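Local coordinates for sulfur oxidation protein soxB (Thermus thermophilus, PDB 2WDD) that probably hydrolyses the sulfur-sulfur bond of cysteine S-thiosulfonate to release sulfate in the sulfur oxidation pathway, using two manganese ions, at residues Y202-V207 against E253-V258; A116-E121 against L312-L317. All blocks are in the same frame, centred on the assembly; numbering follows the deposited sequence.

Interaction 1: Y202-V207 against E253-V258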
loop_
_atom_site.group_PDB
_atom_site.type_symbol
_atom_site.label_atom_id
_atom_site.label_comp_id
_atom_site.label_asym_id
_atom_site.label_seq_id
_atom_site.Cartn_x
_atom_site.Cartn_y
_atom_site.Cartn_z
ATOM N N TYR A 202 -16.759 -13.729 -9.114
ATOM C CA TYR A 202 -16.248 -13.274 -10.403
ATOM C C TYR A 202 -17.336 -12.733 -11.319
ATOM O O TYR A 202 -18.534 -12.898 -11.060
ATOM C CB TYR A 202 -15.520 -14.432 -11.116
ATOM C CG TYR A 202 -16.429 -15.585 -11.517
ATOM C CD1 TYR A 202 -17.191 -15.521 -12.674
ATOM C CD2 TYR A 202 -16.519 -16.728 -10.734
ATOM C CE1 TYR A 202 -18.035 -16.562 -13.037
ATOM C CE2 TYR A 202 -17.371 -17.768 -11.073
ATOM C CZ TYR A 202 -18.118 -17.681 -12.228
ATOM O OH TYR A 202 -18.946 -18.727 -12.564
ATOM N N ARG A 203 -16.906 -12.075 -12.392
ATOM C CA ARG A 203 -17.817 -11.584 -13.421
ATOM C C ARG A 203 -17.184 -11.884 -14.774
ATOM O O ARG A 203 -16.005 -11.620 -14.969
ATOM C CB ARG A 203 -18.070 -10.085 -13.295
ATOM C CG ARG A 203 -18.979 -9.522 -14.392
ATOM C CD ARG A 203 -20.374 -10.150 -14.347
ATOM N NE ARG A 203 -20.863 -10.191 -12.973
ATOM C CZ ARG A 203 -21.577 -11.181 -12.448
ATOM N NH1 ARG A 203 -21.967 -12.203 -13.198
ATOM N NH2 ARG A 203 -21.939 -11.123 -11.176
ATOM N N ILE A 204 -17.969 -12.423 -15.704
ATOM C CA ILE A 204 -17.473 -12.700 -17.048
ATOM C C ILE A 204 -17.866 -11.557 -17.965
ATOM O O ILE A 204 -19.013 -11.101 -17.956
ATOM C CB ILE A 204 -17.961 -14.058 -17.585
ATOM C CG1 ILE A 204 -17.371 -15.203 -16.760
ATOM C CG2 ILE A 204 -17.572 -14.219 -19.064
ATOM C CD1 ILE A 204 -18.032 -16.545 -17.016
ATOM N N HIS A 205 -16.898 -11.075 -18.737
ATOM C CA HIS A 205 -17.111 -9.966 -19.651
ATOM C C HIS A 205 -16.866 -10.398 -21.087
ATOM O O HIS A 205 -15.913 -11.115 -21.369
ATOM C CB HIS A 205 -16.134 -8.842 -19.331
ATOM C CG HIS A 205 -16.416 -8.157 -18.033
ATOM N ND1 HIS A 205 -17.227 -7.046 -17.939
ATOM C CD2 HIS A 205 -15.981 -8.415 -16.776
ATOM C CE1 HIS A 205 -17.302 -6.666 -16.674
ATOM N NE2 HIS A 205 -16.558 -7.482 -15.949
ATOM N N ARG A 206 -17.706 -9.916 -21.996
ATOM C CA ARG A 206 -17.534 -10.222 -23.405
ATOM C C ARG A 206 -16.418 -9.349 -23.957
ATOM O O ARG A 206 -16.417 -8.131 -23.776
ATOM C CB ARG A 206 -18.831 -9.959 -24.174
ATOM C CG ARG A 206 -19.849 -11.082 -24.069
ATOM C CD ARG A 206 -20.725 -11.156 -25.315
ATOM N NE ARG A 206 -21.761 -10.127 -25.321
ATOM C CZ ARG A 206 -22.553 -9.864 -26.357
ATOM N NH1 ARG A 206 -23.466 -8.907 -26.269
ATOM N NH2 ARG A 206 -22.434 -10.559 -27.481
ATOM N N VAL A 207 -15.459 -9.987 -24.615
ATOM C CA VAL A 207 -14.342 -9.289 -25.237
ATOM C C VAL A 207 -14.325 -9.774 -26.676
ATOM O O VAL A 207 -13.607 -10.713 -27.014
ATOM C CB VAL A 207 -13.008 -9.623 -24.538
ATOM C CG1 VAL A 207 -11.835 -9.265 -25.438
ATOM C CG2 VAL A 207 -12.905 -8.899 -23.209
ATOM N N GLU A 253 -18.597 -21.877 -17.317
ATOM C CA GLU A 253 -19.610 -20.959 -17.813
ATOM C C GLU A 253 -19.185 -20.302 -19.121
ATOM O O GLU A 253 -19.917 -19.479 -19.676
ATOM C CB GLU A 253 -19.960 -19.908 -16.754
ATOM C CG GLU A 253 -20.684 -20.497 -15.557
ATOM C CD GLU A 253 -21.248 -19.441 -14.632
ATOM O OE1 GLU A 253 -20.664 -18.338 -14.568
ATOM O OE2 GLU A 253 -22.270 -19.715 -13.965
ATOM N N GLY A 254 -18.001 -20.657 -19.615
ATOM C CA GLY A 254 -17.534 -20.139 -20.890
ATOM C C GLY A 254 -16.343 -19.196 -20.928
ATOM O O GLY A 254 -15.964 -18.741 -22.004
ATOM N N ALA A 255 -15.752 -18.881 -19.782
ATOM C CA ALA A 255 -14.597 -17.983 -19.782
ATOM C C ALA A 255 -13.416 -18.614 -20.518
ATOM O O ALA A 255 -13.055 -19.752 -20.249
ATOM C CB ALA A 255 -14.198 -17.610 -18.354
ATOM N N ASN A 256 -12.804 -17.856 -21.422
ATOM C CA ASN A 256 -11.627 -18.335 -22.152
ATOM C C ASN A 256 -10.373 -18.014 -21.346
ATOM O O ASN A 256 -9.404 -18.776 -21.359
ATOM C CB ASN A 256 -11.528 -17.653 -23.513
ATOM C CG ASN A 256 -12.715 -17.964 -24.398
ATOM O OD1 ASN A 256 -13.555 -17.105 -24.654
ATOM N ND2 ASN A 256 -12.830 -19.220 -24.802
ATOM N N ALA A 257 -10.407 -16.881 -20.649
ATOM C CA ALA A 257 -9.264 -16.427 -19.862
ATOM C C ALA A 257 -9.729 -15.989 -18.487
ATOM O O ALA A 257 -10.864 -15.552 -18.327
ATOM C CB ALA A 257 -8.555 -15.279 -20.563
ATOM N N VAL A 258 -8.844 -16.106 -17.504
ATOM C CA VAL A 258 -9.191 -15.759 -16.132
ATOM C C VAL A 258 -8.169 -14.803 -15.527
ATOM O O VAL A 258 -6.974 -15.083 -15.526
ATOM C CB VAL A 258 -9.339 -17.032 -15.269
ATOM C CG1 VAL A 258 -9.552 -16.673 -13.785
ATOM C CG2 VAL A 258 -10.491 -17.899 -15.786
#
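A side-chain contact joins Tyr202 and Ile204, on the outermost strand 202-207 of a mixed six-stranded sheet, to Glu253 and Ala255 in the turn where helix 240-252 gives way to strand 257-262. The turn closes with a Schellman motif: Gly254 leaves the helix with positive phi and two bonds run back into the last helical turn. Strand 210-217 lies between the two strands in the sheet, pairing with both. The nearest CA atoms, those of Ile204 and Ala255, are 6.6 Å apart, and the contact is made by side chains. Ile204 supplies the apolar half. Its CG1 branch lies anti to the carbonyl carbon (chi1 -66°) and carries CD1 to 3.9 Å from Glu253 CB and 4.2 Å from Ala255 CB. Tyr202, whose side chain also touches Lys249 and Ala250 of helix 240-252, supplies the polar half. The Glu253 chain runs extended beyond CG and brings its carboxylate to the hydroxyl end of the ring, the two planes 79° apart. There Tyr202 OH donates a hydrogen bond of 2.7 Å to Glu253 OE1, an oxygen lying in the plane of the ring but met from above its own carboxylate plane, 78° out of it.

Interaction 2: A116-E121 against L312-L317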
loop_
_atom_site.group_PDB
_atom_site.type_symbol
_atom_site.label_atom_id
_atom_site.label_comp_id
_atom_site.label_asym_id
_atom_site.label_seq_id
_atom_site.Cartn_x
_atom_site.Cartn_y
_atom_site.Cartn_z
ATOM N N ALA A 116 -10.685 5.974 -23.982
ATOM C CA ALA A 116 -11.188 6.556 -25.231
ATOM C C ALA A 116 -10.376 6.019 -26.404
ATOM O O ALA A 116 -10.924 5.649 -27.444
ATOM C CB ALA A 116 -11.103 8.076 -25.179
ATOM N N ARG A 117 -9.061 5.987 -26.223
ATOM C CA ARG A 117 -8.166 5.486 -27.256
ATOM C C ARG A 117 -8.541 4.057 -27.625
ATOM O O ARG A 117 -8.665 3.730 -28.808
ATOM C CB ARG A 117 -6.711 5.530 -26.785
ATOM C CG ARG A 117 -6.105 6.920 -26.723
ATOM C CD ARG A 117 -4.698 6.858 -26.148
ATOM N NE ARG A 117 -4.199 8.168 -25.749
ATOM C CZ ARG A 117 -3.164 8.776 -26.320
ATOM N NH1 ARG A 117 -2.523 8.192 -27.323
ATOM N NH2 ARG A 117 -2.770 9.968 -25.892
ATOM N N VAL A 118 -8.720 3.210 -26.617
ATOM C CA VAL A 118 -9.078 1.809 -26.823
ATOM C C VAL A 118 -10.420 1.620 -27.520
ATOM O O VAL A 118 -10.563 0.760 -28.390
ATOM C CB VAL A 118 -9.026 1.018 -25.500
ATOM C CG1 VAL A 118 -9.688 -0.345 -25.659
ATOM C CG2 VAL A 118 -7.585 0.876 -25.025
ATOM N N GLU A 119 -11.413 2.397 -27.111
ATOM C CA GLU A 119 -12.740 2.283 -27.703
ATOM C C GLU A 119 -12.775 2.831 -29.130
ATOM O O GLU A 119 -13.510 2.324 -29.977
ATOM C CB GLU A 119 -13.799 2.916 -26.798
ATOM C CG GLU A 119 -14.034 2.095 -25.528
ATOM C CD GLU A 119 -14.940 2.780 -24.520
ATOM O OE1 GLU A 119 -15.143 4.009 -24.622
ATOM O OE2 GLU A 119 -15.441 2.083 -23.614
ATOM N N ALA A 120 -11.931 3.820 -29.411
ATOM C CA ALA A 120 -11.846 4.374 -30.757
ATOM C C ALA A 120 -11.269 3.319 -31.695
ATOM O O ALA A 120 -11.549 3.324 -32.895
ATOM C CB ALA A 120 -10.991 5.628 -30.771
ATOM N N GLU A 121 -10.471 2.411 -31.134
ATOM C CA GLU A 121 -9.851 1.323 -31.892
ATOM C C GLU A 121 -10.806 0.143 -32.013
ATOM O O GLU A 121 -10.432 -0.916 -32.520
ATOM C CB GLU A 121 -8.595 0.810 -31.174
ATOM C CG GLU A 121 -7.535 1.844 -30.861
ATOM C CD GLU A 121 -6.520 1.328 -29.850
ATOM O OE1 GLU A 121 -5.454 1.961 -29.694
ATOM O OE2 GLU A 121 -6.790 0.289 -29.207
ATOM N N LEU A 312 -0.938 4.088 -13.605
ATOM C CA LEU A 312 -2.070 3.365 -14.142
ATOM C C LEU A 312 -1.413 2.273 -14.973
ATOM O O LEU A 312 -0.576 2.560 -15.834
ATOM C CB LEU A 312 -2.914 4.251 -15.058
ATOM C CG LEU A 312 -4.092 3.477 -15.657
ATOM C CD1 LEU A 312 -5.137 3.157 -14.578
ATOM C CD2 LEU A 312 -4.728 4.274 -16.805
ATOM N N MET A 313 -1.708 1.021 -14.650
ATOM C CA MET A 313 -1.127 -0.087 -15.390
ATOM C C MET A 313 -2.046 -0.438 -16.541
ATOM O O MET A 313 -3.209 -0.786 -16.326
ATOM C CB MET A 313 -0.931 -1.310 -14.498
ATOM C CG MET A 313 0.478 -1.405 -13.934
ATOM S SD MET A 313 1.024 0.068 -13.067
ATOM C CE MET A 313 -0.154 0.074 -11.665
ATOM N N ARG A 314 -1.536 -0.335 -17.768
ATOM C CA ARG A 314 -2.337 -0.691 -18.924
ATOM C C ARG A 314 -1.903 -2.070 -19.379
ATOM O O ARG A 314 -0.730 -2.290 -19.703
ATOM C CB ARG A 314 -2.185 0.314 -20.062
ATOM C CG ARG A 314 -2.935 -0.137 -21.324
ATOM C CD ARG A 314 -2.983 0.926 -22.421
ATOM N NE ARG A 314 -3.432 0.305 -23.669
ATOM C CZ ARG A 314 -3.690 0.961 -24.794
ATOM N NH1 ARG A 314 -3.582 2.278 -24.839
ATOM N NH2 ARG A 314 -4.060 0.288 -25.875
ATOM N N VAL A 315 -2.833 -3.016 -19.334
ATOM C CA VAL A 315 -2.533 -4.389 -19.707
ATOM C C VAL A 315 -3.402 -4.796 -20.887
ATOM O O VAL A 315 -4.611 -4.977 -20.739
ATOM C CB VAL A 315 -2.728 -5.361 -18.537
ATOM C CG1 VAL A 315 -2.267 -6.771 -18.916
ATOM C CG2 VAL A 315 -1.986 -4.866 -17.290
ATOM N N ASP A 316 -2.780 -4.942 -22.056
ATOM C CA ASP A 316 -3.503 -5.318 -23.273
ATOM C C ASP A 316 -3.346 -6.803 -23.485
ATOM O O ASP A 316 -2.246 -7.329 -23.394
ATOM C CB ASP A 316 -2.965 -4.550 -24.475
ATOM C CG ASP A 316 -2.981 -3.057 -24.259
ATOM O OD1 ASP A 316 -4.081 -2.519 -24.040
ATOM O OD2 ASP A 316 -1.902 -2.422 -24.292
ATOM N N LEU A 317 -4.464 -7.492 -23.685
ATOM C CA LEU A 317 -4.458 -8.935 -23.814
ATOM C C LEU A 317 -4.854 -9.469 -25.182
ATOM O O LEU A 317 -5.918 -9.126 -25.712
ATOM C CB LEU A 317 -5.417 -9.563 -22.797
ATOM C CG LEU A 317 -5.277 -9.105 -21.344
ATOM C CD1 LEU A 317 -6.385 -9.704 -20.476
ATOM C CD2 LEU A 317 -3.895 -9.473 -20.822
HETATM O O HOH W 1 -3.974 2.559 -27.717
HETATM O O HOH W 2 -5.163 -1.916 -27.534
#
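Arg314 of 312-317 meets Val118 and Glu121 of 116-121, bridging strand 311-320 and the C-terminal end of helix 104-120. Along the strand, Leu312 comes first and turns to the same helix two to three turns earlier, touching Leu110 and Ile111, while Met313 packs on Tyr33 and Val331 of the adjoining strands. Arg314 then spans the gap: with CG anti to the backbone N (chi1 175°) and the chain extended on to NE, its guanidinium reaches the helix although the nearest CA atoms, of Val118 and Asp316, are 9.7 Å apart. Val118 CG2 lies over one guanidinium face, off-centre toward the rim, 3.7 Å from Arg314 NH2. Glu121 is joined through water: one molecule donates to Glu121 OE1 and accepts from Arg314 NH1 at 2.9 Å, whereas a second links Glu121 OE2 to Arg314 NH2 more weakly. Arg314 NH1 also bonds Gln114 of the helix. Two residues on, Asp316 holds the group in place by a salt bridge, Arg314 NE to Asp316 OD1 at 2.9 Å, nearly straight (166°) and directed to the syn lone pair. A leucine in place of Arg314 would probably leave the buried Asp316 carboxylate without this mate and cut both water links to Glu121. Asp316 has further partners in Thr30 and Arg328, on the strands to either side of its own. The contact thus lies between helix 104-120 and a sheet in which strand 311-320 runs antiparallel to both its neighbours, 29-34 and 323-333.

In the fold
Interactions 1 and 2 lie in the same half of the chain, their centres 18 Å apart and their nearest atoms about 6 Å apart without touching. Each belongs to one of two mixed six-stranded sheets: interaction 2 joins helix 104-120 to the sheet containing strand 311-320, and interaction 1 joins an outermost strand of the other to the end of helix 240-252. Segment 202-207 links the sheets through His205 and Val207, which touch strand 124-129. Both segments of interaction 1 fall between the two segments of interaction 2 in the sequence. Helix-flanked paired sheets fit the four-layered metallophosphoesterase-like domain; both contacts lie away from its manganese site.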